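PDB 3DZ1: dihydrodipicolinate synthase from Rhodopseudomonas palustris, which probably acts as a 4-hydroxy-tetrahydrodipicolinate synthase, the pyruvate-using TIM-barrel enzyme of lysine biosynthesis. Local coordinates for residues Pro19-Asp22 with Ile26-Val29; Val81-Ser84 with Ala90-Arg93; Thr122-Ala127 with Arg156-Asp161; Thr181-Gln186 with Leu194-Gly199; Arg253-Gln258 with Ser263-Val268. All coordinates share one frame; numbering follows the deposited sequence.

Interaction 1 (Pro19-Asp22 with Ile26-Val29); sequences PFHD and IDDV
Pro19 meets Asp27 through both backbone and side chain. Its carbonyl O accepts the backbone N-H of Asp27 at 2.8 Å, N to O, in a bond that is almost straight at hydrogen (173°). The same Pro19 O also receives a CA-H...O contact from Ile26 CA, and the proline CB lies 3.9 Å from Asp27 CB. Phe20 and Ile26 form a single beta bridge. Phe20 CB points away from 26-29, yet the ring comes back far enough for CE1 to pack against Ile26 CG1 at 4.1 Å.

At His21 the contact becomes a stack. With CG anti to the carbonyl carbon (chi1 -74°), the imidazole lies over the Asp27 side chain, its plane only 22° from that of the carboxylate. Asp27 CB makes a CH-pi contact, 3.7 Å from the ring centroid, and His21 CE1 is 3.2 Å from Asp27 OD2. No direct hydrogen bond joins the two; a water at the ring edge lies 2.5 Å from His21 NE2 and donates to Asp27 OD1 at 3.0 Å. With an alanine in place of His21, the Asp27 carboxylate would probably lose the flat lid over it and the water its nitrogen partner.

Asp27 is the N-cap of helix 28-40, and its OD2 also bonds Ser30 OG. The bridged loop after strand 11-15 thus leads straight into that helix, with Pro19 packed on Ile31 and Leu34 and Ile26 reaching Val66 of helix 60-73.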
# COMPACT_ATOMS: atom_id res chain seq x y z
N PRO A 19 19.14 -2.26 -24.59
CA PRO A 19 19.37 -1.19 -25.57
C PRO A 19 18.28 -1.11 -26.64
O PRO A 19 17.96 -2.10 -27.28
CB PRO A 19 20.72 -1.57 -26.19
CG PRO A 19 21.38 -2.41 -25.14
CD PRO A 19 20.23 -3.25 -24.64
N PHE A 20 17.71 0.08 -26.81
CA PHE A 20 16.67 0.31 -27.81
C PHE A 20 17.06 1.48 -28.72
O PHE A 20 17.83 2.36 -28.33
CB PHE A 20 15.34 0.71 -27.16
CG PHE A 20 14.72 -0.35 -26.30
CD1 PHE A 20 14.34 -1.57 -26.84
CD2 PHE A 20 14.47 -0.09 -24.96
CE1 PHE A 20 13.72 -2.53 -26.05
CE2 PHE A 20 13.84 -1.05 -24.16
CZ PHE A 20 13.47 -2.26 -24.71
N HIS A 21 16.51 1.47 -29.92
CA HIS A 21 16.72 2.58 -30.84
C HIS A 21 15.49 3.44 -30.58
O HIS A 21 14.63 3.06 -29.79
CB HIS A 21 16.76 2.09 -32.29
CG HIS A 21 18.02 1.36 -32.65
ND1 HIS A 21 19.27 1.95 -32.54
CD2 HIS A 21 18.23 0.11 -33.11
CE1 HIS A 21 20.19 1.08 -32.93
NE2 HIS A 21 19.59 -0.04 -33.28
N ASP A 22 15.39 4.58 -31.23
CA ASP A 22 14.25 5.48 -31.02
C ASP A 22 12.88 4.89 -31.38
O ASP A 22 11.88 5.21 -30.75
CB ASP A 22 14.51 6.78 -31.77
CG ASP A 22 15.85 7.39 -31.40
OD1 ASP A 22 15.96 7.97 -30.30
OD2 ASP A 22 16.79 7.28 -32.22
N ILE A 26 14.86 -3.37 -30.48
CA ILE A 26 16.04 -3.80 -29.75
C ILE A 26 17.31 -3.53 -30.56
O ILE A 26 17.39 -3.84 -31.75
CB ILE A 26 15.94 -5.30 -29.42
CG1 ILE A 26 14.66 -5.56 -28.62
CG2 ILE A 26 17.16 -5.75 -28.64
CD1 ILE A 26 14.32 -7.01 -28.44
N ASP A 27 18.30 -2.93 -29.90
CA ASP A 27 19.57 -2.60 -30.53
C ASP A 27 20.60 -3.67 -30.16
O ASP A 27 21.28 -3.56 -29.15
CB ASP A 27 20.03 -1.22 -30.04
CG ASP A 27 21.39 -0.81 -30.57
OD1 ASP A 27 22.02 -1.60 -31.31
OD2 ASP A 27 21.84 0.31 -30.24
N ASP A 28 20.72 -4.70 -31.00
CA ASP A 28 21.64 -5.81 -30.76
C ASP A 28 23.12 -5.45 -30.79
O ASP A 28 23.93 -6.05 -30.08
CB ASP A 28 21.38 -6.94 -31.76
CG ASP A 28 20.07 -7.66 -31.49
OD1 ASP A 28 19.87 -8.12 -30.35
OD2 ASP A 28 19.25 -7.76 -32.42
N VAL A 29 23.47 -4.47 -31.63
CA VAL A 29 24.85 -4.03 -31.73
C VAL A 29 25.31 -3.51 -30.37
O VAL A 29 26.42 -3.78 -29.92
CB VAL A 29 25.00 -2.91 -32.78
CG1 VAL A 29 26.44 -2.48 -32.89
CG2 VAL A 29 24.48 -3.40 -34.13
O HOH W 1 20.63 -2.25 -33.90

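Interaction 2 (Val81-Ser84 with Ala90-Arg93); sequences VGVS and AMRR
Apolar packing between Val83 and Met91, a selenomethionine in this crystal, carries the contact. The two side chains cross at about a right angle, and Val83 CG2 approaches Met91 CG to 3.8 Å, with Val83 CB at 4.0 Å from the same carbon. Met91 runs out straight from the helix, its CG opposite the backbone N (chi1 -179°) and its second torsion also extended, before bending at chi3 (-64°). That last bend brings the terminal methyl back over the loop, where CE sits 4.3 Å from Ser84 CA.

The second kind of contact is between the Met91 side chain and the carbonyl of Val83. Val83 O lies 3.4 Å from Met91 CG and 3.9 Å from Met91 CE, so the bent side chain curls past the oxygen with carbon alone. No hydrogen bond crosses between 81-84 and 90-93. Ser84 directs its hydroxyl to another element, bonding Ala109 N just beyond strand 105-108.

These segments belong to one beta-alpha-beta unit of the barrel, strand 78-82, helix 88-101 and strand 105-108. Val83 also packs on Leu94 and Ala95 of the helix, while Met91 reaches Ile108 and Tyr123. Since only van der Waals contact links the segments here, the fit depends on shape: within these segments the helix meets the chain just past its strand through an unbranched side chain laid across a beta-branched one, with no directional bond to fix the pairing.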
# COMPACT_ATOMS: atom_id res chain seq x y z
N VAL A 81 19.62 -14.28 -15.49
CA VAL A 81 18.42 -13.76 -16.13
C VAL A 81 17.29 -13.59 -15.12
O VAL A 81 16.98 -14.51 -14.36
CB VAL A 81 17.95 -14.71 -17.26
CG1 VAL A 81 16.73 -14.11 -17.97
CG2 VAL A 81 19.08 -14.95 -18.25
N GLY A 82 16.71 -12.40 -15.09
CA GLY A 82 15.61 -12.15 -14.18
C GLY A 82 14.41 -12.90 -14.73
O GLY A 82 14.08 -12.74 -15.90
N VAL A 83 13.77 -13.72 -13.91
CA VAL A 83 12.60 -14.47 -14.37
C VAL A 83 11.34 -14.17 -13.58
O VAL A 83 10.33 -14.85 -13.74
CB VAL A 83 12.86 -16.00 -14.34
CG1 VAL A 83 14.01 -16.36 -15.26
CG2 VAL A 83 13.14 -16.46 -12.92
N SER A 84 11.39 -13.16 -12.72
CA SER A 84 10.23 -12.78 -11.93
C SER A 84 9.06 -12.59 -12.89
O SER A 84 9.21 -11.95 -13.94
CB SER A 84 10.50 -11.48 -11.16
OG SER A 84 11.62 -11.63 -10.30
N ALA A 90 5.09 -18.75 -17.15
CA ALA A 90 5.98 -17.85 -17.86
C ALA A 90 7.38 -17.92 -17.24
O ALA A 90 8.38 -17.89 -17.95
CB ALA A 90 5.45 -16.43 -17.78
N MSE A 91 7.43 -18.02 -15.92
CA MSE A 91 8.70 -18.09 -15.21
C MSE A 91 9.47 -19.35 -15.62
O MSE A 91 10.67 -19.29 -15.88
CB MSE A 91 8.47 -18.10 -13.70
CG MSE A 91 9.75 -18.14 -12.88
SE MSE A 91 9.42 -18.24 -10.97
CE MSE A 91 8.55 -16.53 -10.76
N ARG A 92 8.78 -20.48 -15.66
CA ARG A 92 9.43 -21.73 -16.03
C ARG A 92 9.96 -21.68 -17.45
O ARG A 92 11.08 -22.11 -17.72
CB ARG A 92 8.46 -22.91 -15.90
CG ARG A 92 9.09 -24.25 -16.26
CD ARG A 92 8.10 -25.39 -16.18
NE ARG A 92 8.66 -26.64 -16.68
CZ ARG A 92 9.62 -27.34 -16.07
NH1 ARG A 92 10.12 -26.92 -14.92
NH2 ARG A 92 10.07 -28.47 -16.61
N ARG A 93 9.16 -21.15 -18.36
CA ARG A 93 9.57 -21.05 -19.76
C ARG A 93 10.87 -20.26 -19.91
O ARG A 93 11.84 -20.75 -20.47
CB ARG A 93 8.46 -20.39 -20.59
CG ARG A 93 8.83 -20.16 -22.05
CD ARG A 93 7.70 -19.48 -22.80
NE ARG A 93 6.54 -20.35 -22.96
CZ ARG A 93 6.47 -21.36 -23.83
NH1 ARG A 93 7.51 -21.62 -24.63
NH2 ARG A 93 5.37 -22.10 -23.91

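Interaction 3 (Thr122-Ala127 with Arg156-Asp161); sequences TYFRQA and RQIVMD
Phe124 and Ile158 meet between two helices, and their side chains approach at a slant. The isoleucine touches with both branches. Its CD1 comes to 3.7 Å from Phe124 CD2 and 4.0 Å from CE2, meeting that side of the ring, while its CG2 lies nearer the root of the phenylalanine, 4.0 Å from CB. Ile158 CG1 is anti to the carbonyl carbon (chi1 -66°), which leaves CG2 anti to the backbone N and spreads the two contacts along the length of Phe124. One face of the Phe124 ring is occupied from within its own helix by Tyr123 CD2, over the ring centre.

Next to this pair, at Arg125 and, about a turn on from Ile158, Asp161, the groups are turned differently. The arginine bends at chi3 (-57°), and its guanidinium and the carboxylate stand nearly perpendicular, with planes 78° apart. Arg125 NH1 stays 4.1 Å from Asp161 OD2, beyond a salt bridge, and the aliphatic CD is just as near that oxygen at 4.0 Å. Attraction between the opposite charges is therefore probably modest at this exposed border, beside the buried hydrocarbon pair.

Helices 117-131 and 152-161 lie side by side on the outside of the barrel, flanking strand 137-141 in the chain. Both buried residues rest on that strand: Phe124 and Ile158 each touch Leu139, and the Phe124 ring also meets Trp137. Ile158 packs in addition on Ile120 of helix 117-131.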
# COMPACT_ATOMS: atom_id res chain seq x y z
N THR A 122 6.33 -19.85 1.33
CA THR A 122 5.54 -20.70 0.46
C THR A 122 5.72 -20.32 -1.00
O THR A 122 5.88 -21.19 -1.86
CB THR A 122 4.04 -20.63 0.81
OG1 THR A 122 3.82 -21.32 2.05
CG2 THR A 122 3.19 -21.28 -0.29
N TYR A 123 5.71 -19.02 -1.29
CA TYR A 123 5.87 -18.57 -2.66
C TYR A 123 7.14 -19.11 -3.30
O TYR A 123 7.13 -19.64 -4.41
CB TYR A 123 5.90 -17.05 -2.75
CG TYR A 123 6.14 -16.58 -4.16
CD1 TYR A 123 5.12 -16.61 -5.11
CD2 TYR A 123 7.41 -16.19 -4.58
CE1 TYR A 123 5.36 -16.29 -6.44
CE2 TYR A 123 7.66 -15.86 -5.91
CZ TYR A 123 6.63 -15.91 -6.83
OH TYR A 123 6.87 -15.62 -8.16
N PHE A 124 8.26 -18.96 -2.59
CA PHE A 124 9.52 -19.42 -3.14
C PHE A 124 9.63 -20.93 -3.30
O PHE A 124 10.33 -21.40 -4.19
CB PHE A 124 10.67 -18.82 -2.33
CG PHE A 124 10.88 -17.36 -2.63
CD1 PHE A 124 11.32 -16.96 -3.89
CD2 PHE A 124 10.54 -16.39 -1.70
CE1 PHE A 124 11.42 -15.62 -4.22
CE2 PHE A 124 10.63 -15.04 -2.02
CZ PHE A 124 11.07 -14.65 -3.28
N ARG A 125 8.92 -21.69 -2.47
CA ARG A 125 8.94 -23.14 -2.61
C ARG A 125 8.17 -23.46 -3.90
O ARG A 125 8.52 -24.39 -4.63
CB ARG A 125 8.27 -23.83 -1.42
CG ARG A 125 9.04 -23.70 -0.11
CD ARG A 125 8.68 -24.81 0.86
NE ARG A 125 7.25 -24.87 1.16
CZ ARG A 125 6.63 -24.08 2.04
NH1 ARG A 125 7.31 -23.17 2.72
NH2 ARG A 125 5.33 -24.21 2.23
N GLN A 126 7.13 -22.69 -4.18
CA GLN A 126 6.35 -22.91 -5.39
C GLN A 126 7.15 -22.44 -6.59
O GLN A 126 7.10 -23.04 -7.67
CB GLN A 126 5.03 -22.14 -5.33
CG GLN A 126 4.15 -22.49 -4.15
CD GLN A 126 2.88 -21.66 -4.12
OE1 GLN A 126 2.91 -20.46 -4.36
NE2 GLN A 126 1.76 -22.30 -3.81
N ALA A 127 7.91 -21.36 -6.40
CA ALA A 127 8.73 -20.79 -7.46
C ALA A 127 9.83 -21.76 -7.89
O ALA A 127 10.05 -21.95 -9.08
CB ALA A 127 9.35 -19.47 -6.99
N ARG A 156 16.96 -16.87 5.60
CA ARG A 156 17.64 -18.12 5.93
C ARG A 156 16.77 -19.33 5.61
O ARG A 156 17.25 -20.32 5.06
CB ARG A 156 18.03 -18.14 7.41
CG ARG A 156 18.62 -19.48 7.86
CD ARG A 156 19.07 -19.43 9.31
NE ARG A 156 17.95 -19.18 10.22
CZ ARG A 156 18.08 -18.99 11.53
NH1 ARG A 156 19.28 -19.01 12.09
NH2 ARG A 156 17.01 -18.76 12.27
N GLN A 157 15.49 -19.24 5.95
CA GLN A 157 14.55 -20.32 5.69
C GLN A 157 14.38 -20.56 4.19
O GLN A 157 14.39 -21.70 3.73
CB GLN A 157 13.19 -20.00 6.33
CG GLN A 157 12.10 -21.01 6.03
CD GLN A 157 10.97 -20.94 7.04
OE1 GLN A 157 10.60 -19.86 7.50
NE2 GLN A 157 10.41 -22.10 7.38
N ILE A 158 14.22 -19.48 3.43
CA ILE A 158 14.06 -19.58 1.98
C ILE A 158 15.25 -20.31 1.37
O ILE A 158 15.08 -21.20 0.54
CB ILE A 158 13.98 -18.18 1.33
CG1 ILE A 158 12.70 -17.47 1.77
CG2 ILE A 158 14.02 -18.31 -0.19
CD1 ILE A 158 12.63 -16.02 1.35
N VAL A 159 16.44 -19.93 1.80
CA VAL A 159 17.66 -20.54 1.28
C VAL A 159 17.79 -22.01 1.68
O VAL A 159 18.02 -22.88 0.83
CB VAL A 159 18.91 -19.79 1.78
CG1 VAL A 159 20.17 -20.53 1.37
CG2 VAL A 159 18.93 -18.37 1.22
N MSE A 160 17.63 -22.30 2.97
CA MSE A 160 17.74 -23.67 3.44
C MSE A 160 16.61 -24.59 2.97
O MSE A 160 16.78 -25.81 2.92
CB MSE A 160 17.84 -23.68 4.97
CG MSE A 160 19.06 -22.95 5.52
SE MSE A 160 20.76 -23.59 4.80
CE MSE A 160 21.09 -25.01 6.08
N ASP A 161 15.47 -24.00 2.61
CA ASP A 161 14.34 -24.78 2.10
C ASP A 161 14.60 -25.16 0.64
O ASP A 161 14.01 -26.10 0.12
CB ASP A 161 13.04 -23.96 2.15
CG ASP A 161 12.32 -24.03 3.48
OD1 ASP A 161 12.80 -24.73 4.40
OD2 ASP A 161 11.26 -23.38 3.60

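Interaction 4 (Thr181-Gln186 with Leu194-Gly199); sequences TLRGFQ and LSILCG
Arg183 lies over Ile196 and reaches past it to the backbone of Leu194, and this is the tight part of the contact. Ile196 CD1 sits 3.7 Å from Arg183 CZ, over the centre of one guanidinium face, while Arg183 NH2 comes equally near Ile196 CB. The edge of the group does the polar work. NH1 donates to Leu194 O at 3.1 Å, almost along the C=O axis (167°), and to Gln186 OE1 at 2.8 Å, both acceptors close to the guanidinium plane. A bend at chi2 (-54°) carries the arginine from its helix toward the strand. Two acceptors on NH1 and an apolar face thus fix the rotation of the guanidinium, and NH2 adds a salt bridge to Asp214 and a bond to Gly212 O.

The rest fits less closely. Leu182 CD1 only grazes Ile196 CD1 at 4.2 Å. On the other flank, the partly exposed Gln186 extends across Leu194 with NE2 3.7 Å from its CB; that amide nitrogen gives its hydrogen bond to Arg192 O, in the loop before the strand, rather than to Leu194.

Helix 176-188 packs here on strand 195-198, the closing half of a beta-alpha-beta unit that begins with strand 165-170. Leu182 also touches Leu168 of that first strand, Leu194 leans on Val159 of helix 152-161, and Asp214, which also accepts the N-H of Ile196, ties the arginine to the start of strand 215-218.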
# COMPACT_ATOMS: atom_id res chain seq x y z
N THR A 181 23.89 -9.95 10.29
CA THR A 181 23.09 -11.02 10.87
C THR A 181 23.20 -12.31 10.05
O THR A 181 23.41 -13.40 10.60
CB THR A 181 21.60 -10.62 10.97
OG1 THR A 181 21.48 -9.50 11.86
CG2 THR A 181 20.76 -11.77 11.50
N LEU A 182 23.08 -12.19 8.73
CA LEU A 182 23.20 -13.35 7.84
C LEU A 182 24.58 -13.99 7.94
O LEU A 182 24.70 -15.22 7.98
CB LEU A 182 22.89 -12.95 6.39
CG LEU A 182 21.43 -12.58 6.10
CD1 LEU A 182 21.30 -12.04 4.69
CD2 LEU A 182 20.53 -13.80 6.30
N ARG A 183 25.63 -13.18 7.99
CA ARG A 183 26.97 -13.74 8.10
C ARG A 183 27.10 -14.46 9.44
O ARG A 183 27.82 -15.46 9.56
CB ARG A 183 28.03 -12.64 7.99
CG ARG A 183 28.16 -12.05 6.58
CD ARG A 183 28.40 -13.14 5.53
NE ARG A 183 28.64 -12.59 4.20
CZ ARG A 183 28.46 -13.25 3.06
NH1 ARG A 183 28.02 -14.50 3.09
NH2 ARG A 183 28.70 -12.66 1.90
N GLY A 184 26.37 -13.97 10.43
CA GLY A 184 26.39 -14.58 11.75
C GLY A 184 25.74 -15.96 11.73
O GLY A 184 26.20 -16.87 12.42
N PHE A 185 24.68 -16.10 10.94
CA PHE A 185 24.00 -17.39 10.82
C PHE A 185 24.95 -18.41 10.21
O PHE A 185 24.93 -19.59 10.57
CB PHE A 185 22.74 -17.28 9.94
CG PHE A 185 21.62 -16.49 10.55
CD1 PHE A 185 21.52 -16.33 11.93
CD2 PHE A 185 20.64 -15.93 9.74
CE1 PHE A 185 20.46 -15.62 12.49
CE2 PHE A 185 19.57 -15.22 10.29
CZ PHE A 185 19.48 -15.07 11.67
N GLN A 186 25.77 -17.96 9.27
CA GLN A 186 26.73 -18.84 8.63
C GLN A 186 27.79 -19.26 9.64
O GLN A 186 28.23 -20.41 9.66
CB GLN A 186 27.37 -18.16 7.43
CG GLN A 186 26.37 -17.84 6.33
CD GLN A 186 27.01 -17.19 5.12
OE1 GLN A 186 27.75 -16.21 5.24
NE2 GLN A 186 26.74 -17.73 3.94
N LEU A 194 26.43 -18.74 0.95
CA LEU A 194 25.50 -17.89 0.22
C LEU A 194 26.20 -16.62 -0.24
O LEU A 194 26.80 -15.91 0.56
CB LEU A 194 24.32 -17.50 1.12
CG LEU A 194 23.25 -16.57 0.52
CD1 LEU A 194 22.44 -17.33 -0.51
CD2 LEU A 194 22.33 -16.06 1.62
N SER A 195 26.12 -16.34 -1.54
CA SER A 195 26.73 -15.14 -2.08
C SER A 195 25.81 -13.97 -1.80
O SER A 195 24.58 -14.09 -1.88
CB SER A 195 26.95 -15.28 -3.59
OG SER A 195 27.46 -14.07 -4.15
N ILE A 196 26.40 -12.84 -1.42
CA ILE A 196 25.61 -11.65 -1.15
C ILE A 196 26.16 -10.51 -2.00
O ILE A 196 27.25 -10.01 -1.75
CB ILE A 196 25.64 -11.25 0.34
CG1 ILE A 196 25.01 -12.35 1.20
CG2 ILE A 196 24.88 -9.93 0.54
CD1 ILE A 196 24.95 -12.03 2.71
N LEU A 197 25.40 -10.12 -3.02
CA LEU A 197 25.79 -9.01 -3.88
C LEU A 197 24.78 -7.92 -3.58
O LEU A 197 23.57 -8.18 -3.51
CB LEU A 197 25.74 -9.41 -5.36
CG LEU A 197 26.71 -10.51 -5.79
CD1 LEU A 197 26.74 -10.56 -7.31
CD2 LEU A 197 28.11 -10.24 -5.24
N CYS A 198 25.26 -6.70 -3.42
CA CYS A 198 24.40 -5.59 -3.06
C CYS A 198 23.90 -4.70 -4.17
O CYS A 198 24.58 -4.49 -5.19
CB CYS A 198 25.09 -4.76 -1.99
SG CYS A 198 25.52 -5.78 -0.55
N GLY A 199 22.71 -4.16 -3.96
CA GLY A 199 22.09 -3.29 -4.93
C GLY A 199 21.64 -1.96 -4.36
O GLY A 199 22.42 -1.24 -3.73

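Interaction 5 (Arg253-Gln258 with Ser263-Val268); sequences RYEHQQ and SVRKYV
Glu255 runs out extended, CG opposite its backbone N (chi1 -169°) with its second torsion also extended, and Arg265 is straight from CG to NE before turning at chi4 (63°); these two shapes together bring the carboxylate over a face of the guanidinium. The two chains cross at about a right angle, with the planes of the charged groups 62° apart. Glu255 OE2 is 2.8 Å from Arg265 NE, a salt bridge of charges alone: the oxygen stands well above the guanidinium plane and no N-H points at it, and its exact place is less sure. Glu255 OE1 bonds the backbone N of Cys221. At the guanidinium edge, in plane, a water lies 3.0 Å from His256 ND1 and accepts a weak bond from Arg265 NH2. A leucine in place of Arg265 would probably leave the buried Glu255 carboxylate without its opposite charge and remove the water's link to 263-268.

Val264 fills the apolar side. Its CG1 packs 4.0 Å from Glu255 CG, while CG2 meets the edge of the Tyr254 ring in plane, 3.9 Å from CD2.

The contact closes the corner between the end of helix 238-255, where His256 centres an inverse gamma turn, and helix 260-271 that follows. Tyr254 extends to helix 289-301, bonding Glu294 with its hydroxyl, and its ring meets Phe207 of a neighbouring subunit edge-to-face, which places this corner at a subunit interface.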
# COMPACT_ATOMS: atom_id res chain seq x y z
N ARG A 253 23.84 8.84 -6.25
CA ARG A 253 22.56 9.25 -5.69
C ARG A 253 21.64 9.92 -6.71
O ARG A 253 20.42 9.80 -6.61
CB ARG A 253 22.75 10.15 -4.46
CG ARG A 253 23.43 11.46 -4.72
CD ARG A 253 22.45 12.54 -5.16
NE ARG A 253 23.19 13.56 -5.88
CZ ARG A 253 23.15 14.87 -5.62
NH1 ARG A 253 22.40 15.34 -4.64
NH2 ARG A 253 23.90 15.69 -6.35
N TYR A 254 22.22 10.61 -7.69
CA TYR A 254 21.39 11.26 -8.71
C TYR A 254 20.69 10.19 -9.55
O TYR A 254 19.51 10.32 -9.87
CB TYR A 254 22.23 12.16 -9.62
CG TYR A 254 21.40 13.16 -10.41
CD1 TYR A 254 21.20 14.45 -9.93
CD2 TYR A 254 20.77 12.79 -11.60
CE1 TYR A 254 20.39 15.36 -10.62
CE2 TYR A 254 19.96 13.69 -12.30
CZ TYR A 254 19.77 14.97 -11.80
OH TYR A 254 18.96 15.85 -12.48
N GLU A 255 21.42 9.13 -9.88
CA GLU A 255 20.88 8.03 -10.68
C GLU A 255 19.91 7.19 -9.86
O GLU A 255 19.05 6.49 -10.41
CB GLU A 255 22.01 7.14 -11.19
CG GLU A 255 21.58 6.13 -12.25
CD GLU A 255 22.64 5.08 -12.53
OE1 GLU A 255 23.76 5.45 -12.92
OE2 GLU A 255 22.35 3.88 -12.35
N HIS A 256 20.06 7.25 -8.54
CA HIS A 256 19.22 6.50 -7.61
C HIS A 256 17.87 7.18 -7.39
O HIS A 256 17.45 7.40 -6.25
CB HIS A 256 19.95 6.34 -6.27
CG HIS A 256 19.22 5.49 -5.27
ND1 HIS A 256 18.94 4.16 -5.49
CD2 HIS A 256 18.73 5.79 -4.04
CE1 HIS A 256 18.30 3.67 -4.44
NE2 HIS A 256 18.17 4.64 -3.55
N GLN A 257 17.20 7.55 -8.47
CA GLN A 257 15.89 8.18 -8.39
C GLN A 257 14.93 7.33 -9.20
O GLN A 257 15.23 6.97 -10.33
CB GLN A 257 15.93 9.60 -8.97
CG GLN A 257 16.56 10.63 -8.07
CD GLN A 257 16.56 12.01 -8.70
OE1 GLN A 257 17.31 12.27 -9.65
NE2 GLN A 257 15.72 12.90 -8.19
N GLN A 258 13.78 7.00 -8.62
CA GLN A 258 12.80 6.18 -9.31
C GLN A 258 12.34 6.84 -10.61
O GLN A 258 12.00 8.02 -10.63
CB GLN A 258 11.59 5.93 -8.40
CG GLN A 258 11.91 5.03 -7.22
CD GLN A 258 12.36 3.65 -7.64
OE1 GLN A 258 11.62 2.92 -8.32
NE2 GLN A 258 13.57 3.27 -7.26
N SER A 263 16.69 6.85 -17.13
CA SER A 263 17.01 7.92 -18.07
C SER A 263 18.43 8.39 -17.85
O SER A 263 19.14 8.71 -18.81
CB SER A 263 16.05 9.09 -17.89
OG SER A 263 14.73 8.71 -18.22
N VAL A 264 18.86 8.44 -16.60
CA VAL A 264 20.21 8.88 -16.29
C VAL A 264 21.22 7.85 -16.79
O VAL A 264 22.21 8.20 -17.43
CB VAL A 264 20.41 9.09 -14.77
CG1 VAL A 264 21.88 9.40 -14.47
CG2 VAL A 264 19.53 10.24 -14.29
N ARG A 265 20.95 6.58 -16.50
CA ARG A 265 21.82 5.48 -16.92
C ARG A 265 22.02 5.44 -18.42
O ARG A 265 23.15 5.42 -18.91
CB ARG A 265 21.24 4.12 -16.52
CG ARG A 265 21.22 3.81 -15.04
CD ARG A 265 20.55 2.46 -14.81
NE ARG A 265 20.46 2.12 -13.40
CZ ARG A 265 19.77 2.81 -12.50
NH1 ARG A 265 19.11 3.89 -12.86
NH2 ARG A 265 19.75 2.42 -11.23
N LYS A 266 20.92 5.40 -19.16
CA LYS A 266 20.99 5.34 -20.61
C LYS A 266 21.62 6.57 -21.23
O LYS A 266 22.33 6.47 -22.24
CB LYS A 266 19.60 5.08 -21.19
CG LYS A 266 19.15 3.62 -21.00
CD LYS A 266 17.93 3.29 -21.84
CE LYS A 266 17.76 1.78 -21.97
NZ LYS A 266 16.65 1.43 -22.90
N TYR A 267 21.39 7.73 -20.63
CA TYR A 267 21.98 8.97 -21.13
C TYR A 267 23.50 8.88 -21.03
O TYR A 267 24.22 9.18 -21.98
CB TYR A 267 21.47 10.16 -20.31
CG TYR A 267 22.21 11.45 -20.58
CD1 TYR A 267 22.08 12.11 -21.81
CD2 TYR A 267 23.05 12.02 -19.62
CE1 TYR A 267 22.78 13.29 -22.07
CE2 TYR A 267 23.75 13.20 -19.87
CZ TYR A 267 23.61 13.83 -21.10
OH TYR A 267 24.30 14.99 -21.35
N VAL A 268 24.00 8.45 -19.87
CA VAL A 268 25.44 8.34 -19.67
C VAL A 268 26.09 7.23 -20.49
O VAL A 268 27.15 7.41 -21.08
CB VAL A 268 25.77 8.12 -18.17
CG1 VAL A 268 27.27 7.94 -17.99
CG2 VAL A 268 25.29 9.32 -17.35
O HOH W 2 18.70 2.50 -8.02

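Overall arrangement
The five contacts follow one another along the chain without overlap, and interactions 2, 3 and 4 follow one another round the barrel. Interactions 2 and 4 each seat a helix against the parallel sheet, 24 Å apart between centres, and interaction 3 joins two outer helices between them. Met91 touches Tyr123 and Ala127, and Arg156 and Val159 meet Phe185 and Leu194, so 2, 3 and 4 are joined by direct packing. Interaction 1 is in the loop after the first strand; its centre lies about 36 Å from those of interactions 3 and 4, across the chain's centre. It touches, through Phe20 and Lys266, interaction 5, whose Arg253 and Tyr254 meet a neighbouring subunit.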